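Side-chain contacts in catalase-3 (Neurospora crassa, PDB 4AJ9), which uses heme to break down hydrogen peroxide into oxygen and water, and in this way probably protects the cell from its toxic effects: residues 473-476 with 477-481; 486-489 with 490-493. All blocks are in the same frame, centred on the assembly; numbering follows the deposited sequence.

Interaction 1: 473-476 with 477-481; sequences NEQV and KKNVL
Gln-475 reaches forward one turn of helix to overlap the amide of Asn-479, the two side chains crossing at about a right angle. Its chain leaves with CG anti to the backbone N (chi1 -171°) and then bends at chi2, which brings NE2 within 2.8 Å of Asn-479 OD1. This hydrogen bond uses the donor and the acceptor unequally: OD1 lies nearly in the amide plane of Gln-475, whereas NE2 stands above the carbonyl plane of Asn-479, off its lone pairs, and the two amide planes are turned 56° apart. Glu-474 swings its carboxylate across Lys-477, whose chain bends at chi3 to bring the ammonium back. Glu-474 OE1 and Lys-477 NZ are 3.5 Å apart, a long salt bridge. A water closes the triangle, accepting from Lys-477 NZ at 2.8 Å and donating to Glu-474 OE1. The extended chain of Lys-478 runs past the same acid; its NZ, 4.7 Å from Glu-474 OE2, lies beyond contact but may lend the carboxylate some further electrostatic support. Val-476 CG1 and Val-480 CG2 are a loose 4.4 Å apart; Trp-177 packs on Val-480, and Tyr-401 of the second subunit packs on Gln-475, Val-476 and Asn-479. At the start of the helix, Asn-473 OD1 accepts from Val-476 N at 2.9 Å, in the carbonyl plane, while the Asn-473 backbone N is bound by Asp-174. The arrangement is an asparagine N-cap opening helix 474-487 in the catalase-related immune-responsive region, with i to i+3 and i to i+4 side-chain pairs along its first two turns.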
loop_
_atom_site.group_PDB
_atom_site.type_symbol
_atom_site.label_atom_id
_atom_site.label_comp_id
_atom_site.label_asym_id
_atom_site.label_seq_id
_atom_site.Cartn_x
_atom_site.Cartn_y
_atom_site.Cartn_z
ATOM N N ASN C 473 -22.140 33.116 6.007
ATOM C CA ASN C 473 -23.185 32.936 7.013
ATOM C C ASN C 473 -23.185 34.062 8.039
ATOM O O ASN C 473 -22.197 34.271 8.735
ATOM C CB ASN C 473 -23.039 31.594 7.725
ATOM C CG ASN C 473 -24.164 31.344 8.712
ATOM O OD1 ASN C 473 -24.175 31.886 9.826
ATOM N ND2 ASN C 473 -25.122 30.535 8.304
ATOM N N GLU C 474 -24.296 34.789 8.131
ATOM C CA GLU C 474 -24.370 35.945 9.020
ATOM C C GLU C 474 -24.197 35.578 10.498
ATOM O O GLU C 474 -23.462 36.257 11.218
ATOM C CB GLU C 474 -25.679 36.721 8.817
ATOM C CG GLU C 474 -25.816 37.943 9.709
ATOM C CD GLU C 474 -25.233 39.208 9.084
ATOM O OE1 GLU C 474 -24.261 39.111 8.299
ATOM O OE2 GLU C 474 -25.759 40.303 9.374
ATOM N N GLN C 475 -24.875 34.528 10.963
ATOM C CA GLN C 475 -24.736 34.148 12.377
ATOM C C GLN C 475 -23.288 33.837 12.742
ATOM O O GLN C 475 -22.824 34.178 13.834
ATOM C CB GLN C 475 -25.633 32.966 12.749
ATOM C CG GLN C 475 -25.663 32.685 14.255
ATOM C CD GLN C 475 -26.066 33.918 15.051
ATOM O OE1 GLN C 475 -26.974 34.648 14.658
ATOM N NE2 GLN C 475 -25.372 34.171 16.157
ATOM N N VAL C 476 -22.575 33.170 11.837
ATOM C CA VAL C 476 -21.172 32.869 12.086
ATOM C C VAL C 476 -20.374 34.158 12.288
ATOM O O VAL C 476 -19.589 34.264 13.231
ATOM C CB VAL C 476 -20.553 31.967 10.983
ATOM C CG1 VAL C 476 -19.043 31.898 11.138
ATOM C CG2 VAL C 476 -21.174 30.562 11.037
ATOM N N LYS C 477 -20.580 35.152 11.423
ATOM C CA LYS C 477 -19.916 36.441 11.616
ATOM C C LYS C 477 -20.249 37.053 12.980
ATOM O O LYS C 477 -19.377 37.626 13.626
ATOM C CB LYS C 477 -20.216 37.422 10.474
ATOM C CG LYS C 477 -19.357 37.173 9.227
ATOM C CD LYS C 477 -19.722 38.100 8.070
ATOM C CE LYS C 477 -21.098 37.779 7.496
ATOM N NZ LYS C 477 -21.416 38.659 6.329
ATOM N N LYS C 478 -21.503 36.929 13.419
ATOM C CA LYS C 478 -21.896 37.493 14.710
ATOM C C LYS C 478 -21.240 36.729 15.848
ATOM O O LYS C 478 -20.826 37.318 16.848
ATOM C CB LYS C 478 -23.413 37.479 14.884
ATOM C CG LYS C 478 -24.148 38.466 13.999
ATOM C CD LYS C 478 -25.648 38.355 14.236
ATOM C CE LYS C 478 -26.421 39.377 13.414
ATOM N NZ LYS C 478 -27.880 39.063 13.406
ATOM N N ASN C 479 -21.148 35.410 15.688
ATOM C CA ASN C 479 -20.471 34.555 16.663
ATOM C C ASN C 479 -19.008 34.942 16.782
ATOM O O ASN C 479 -18.451 34.979 17.875
ATOM C CB ASN C 479 -20.616 33.081 16.268
ATOM C CG ASN C 479 -22.038 32.598 16.371
ATOM O OD1 ASN C 479 -22.855 33.223 17.034
ATOM N ND2 ASN C 479 -22.345 31.479 15.721
ATOM N N VAL C 480 -18.383 35.227 15.644
ATOM C CA VAL C 480 -17.004 35.698 15.633
ATOM C C VAL C 480 -16.853 37.022 16.398
ATOM O O VAL C 480 -15.964 37.155 17.231
ATOM C CB VAL C 480 -16.471 35.828 14.189
ATOM C CG1 VAL C 480 -15.130 36.534 14.166
ATOM C CG2 VAL C 480 -16.362 34.446 13.551
ATOM N N LEU C 481 -17.735 37.988 16.133
ATOM C CA LEU C 481 -17.693 39.270 16.853
ATOM C C LEU C 481 -17.865 39.077 18.354
ATOM O O LEU C 481 -17.171 39.696 19.150
ATOM C CB LEU C 481 -18.768 40.233 16.344
ATOM C CG LEU C 481 -18.450 40.930 15.023
ATOM C CD1 LEU C 481 -19.596 41.843 14.629
ATOM C CD2 LEU C 481 -17.150 41.717 15.136
HETATM O O HOH W 1 -22.033 41.118 7.520
#

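Interaction 2: 486-489 with 490-493; sequences KISN and DVAK
The hydroxyl of Ser-488 sits over the start of the following helix, where OG accepts from Val-491 N at 3.2 Å in a nearly straight bond (165° at the hydrogen). With OG anti to the backbone N (chi1 167°), the side chain lies beside Val-491: CG2 of the valine is 3.6 Å from Ser-488 CB and close to OG as well, so the polar cap is flanked by a methyl group. Replacing the serine by alanine removes OG, and the N-H of Val-491 would probably be left without its side-chain acceptor, weakening the start of the helix. The second pair is Asn-489 and Lys-493, one turn apart, whose side chains meet at a slant. The amide oxygen of Asn-489 faces aliphatic carbon, OD1 lying 3.2 Å from Lys-493 CD. The lysine chain bends at both chi3 and chi4, and its CG also rests 3.3 Å from Asn-489 O, the same carbonyl that accepts from Lys-493 N. ND2 of Asn-489 is committed elsewhere, donating to Asn-485 OD1 and to Pro-504 O, which anchors the amide between the preceding helix and a later loop. Asp-490 directs its carboxylate along its own helix into a salt bridge with Arg-494. Ala-492 N completes the first turn by donating to Ser-488 O at 3.1 Å. Ser-488 thus caps helix 489-499 at the tight bend after helix 474-487, with helix 443-450 packed against it: Arg-446 touches Ser-488 and binds the carbonyl of Ile-487, Phe-449 meets Val-491, and helix 187-193 lies against Ile-487.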
loop_
_atom_site.group_PDB
_atom_site.type_symbol
_atom_site.label_atom_id
_atom_site.label_comp_id
_atom_site.label_asym_id
_atom_site.label_seq_id
_atom_site.Cartn_x
_atom_site.Cartn_y
_atom_site.Cartn_z
ATOM N N LYS C 486 -14.761 39.441 23.581
ATOM C CA LYS C 486 -14.355 38.933 24.885
ATOM C C LYS C 486 -12.867 39.151 25.088
ATOM O O LYS C 486 -12.355 39.115 26.210
ATOM C CB LYS C 486 -14.694 37.446 25.025
ATOM C CG LYS C 486 -16.157 37.167 25.258
ATOM C CD LYS C 486 -16.387 35.677 25.366
ATOM C CE LYS C 486 -17.871 35.326 25.321
ATOM N NZ LYS C 486 -18.607 35.766 26.538
ATOM N N ILE C 487 -12.173 39.384 23.985
ATOM C CA ILE C 487 -10.749 39.643 24.018
ATOM C C ILE C 487 -10.477 41.140 24.140
ATOM O O ILE C 487 -9.668 41.569 24.961
ATOM C CB ILE C 487 -10.066 39.115 22.741
ATOM C CG1 ILE C 487 -10.089 37.584 22.717
ATOM C CG2 ILE C 487 -8.645 39.609 22.656
ATOM C CD1 ILE C 487 -9.584 36.994 21.404
ATOM N N SER C 488 -11.156 41.924 23.306
ATOM C CA SER C 488 -10.982 43.368 23.290
ATOM C C SER C 488 -12.187 44.032 22.639
ATOM O O SER C 488 -12.517 43.756 21.489
ATOM C CB SER C 488 -9.707 43.741 22.533
ATOM O OG SER C 488 -9.659 45.128 22.255
ATOM N N ASN C 489 -12.862 44.891 23.390
ATOM C CA ASN C 489 -13.983 45.632 22.842
ATOM C C ASN C 489 -13.598 46.482 21.628
ATOM O O ASN C 489 -14.350 46.545 20.659
ATOM C CB ASN C 489 -14.660 46.483 23.923
ATOM C CG ASN C 489 -15.832 47.273 23.386
ATOM O OD1 ASN C 489 -15.770 48.497 23.288
ATOM N ND2 ASN C 489 -16.909 46.574 23.023
ATOM N N ASP C 490 -12.431 47.125 21.668
ATOM C CA ASP C 490 -11.989 47.947 20.542
ATOM C C ASP C 490 -11.720 47.101 19.293
ATOM O O ASP C 490 -12.029 47.515 18.179
ATOM C CB ASP C 490 -10.720 48.728 20.885
ATOM C CG ASP C 490 -10.379 49.760 19.833
ATOM O OD1 ASP C 490 -11.299 50.493 19.422
ATOM O OD2 ASP C 490 -9.207 49.834 19.401
ATOM N N VAL C 491 -11.127 45.927 19.480
ATOM C CA VAL C 491 -10.882 45.037 18.352
ATOM C C VAL C 491 -12.199 44.663 17.691
ATOM O O VAL C 491 -12.337 44.748 16.468
ATOM C CB VAL C 491 -10.127 43.756 18.769
ATOM C CG1 VAL C 491 -10.180 42.726 17.635
ATOM C CG2 VAL C 491 -8.680 44.075 19.102
ATOM N N ALA C 492 -13.176 44.264 18.501
ATOM C CA ALA C 492 -14.461 43.841 17.961
ATOM C C ALA C 492 -15.164 44.998 17.245
ATOM O O ALA C 492 -15.749 44.807 16.180
ATOM C CB ALA C 492 -15.345 43.256 19.064
ATOM N N LYS C 493 -15.101 46.194 17.828
ATOM C CA LYS C 493 -15.657 47.393 17.188
ATOM C C LYS C 493 -15.033 47.625 15.810
ATOM O O LYS C 493 -15.736 47.788 14.796
ATOM C CB LYS C 493 -15.476 48.629 18.091
ATOM C CG LYS C 493 -16.489 48.698 19.247
ATOM C CD LYS C 493 -16.047 49.670 20.342
ATOM C CE LYS C 493 -16.053 51.111 19.869
ATOM N NZ LYS C 493 -17.439 51.615 19.645
#

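Overall arrangement
Read from the N terminus, the two contacts illustrate one principle at successive helices: a polar side chain placed just before a helix accepts an N-H of the first turn that lacks an earlier helical carbonyl. Interaction 1 opens helix 474-487; interaction 2 takes up the end of that helix and the start of helix 489-499. Each is local, its individual pairs spanning about one helical turn, so no long loop is closed; in series, they neither nest nor cross. Their centres lie about 14 Å apart, yet they touch where Leu-481 CD2 packs 3.6 Å from Ala-492 O. Interaction 1 faces helix 174-182 and two other subunits, interaction 2 helices 187-193 and 443-450 of its own chain.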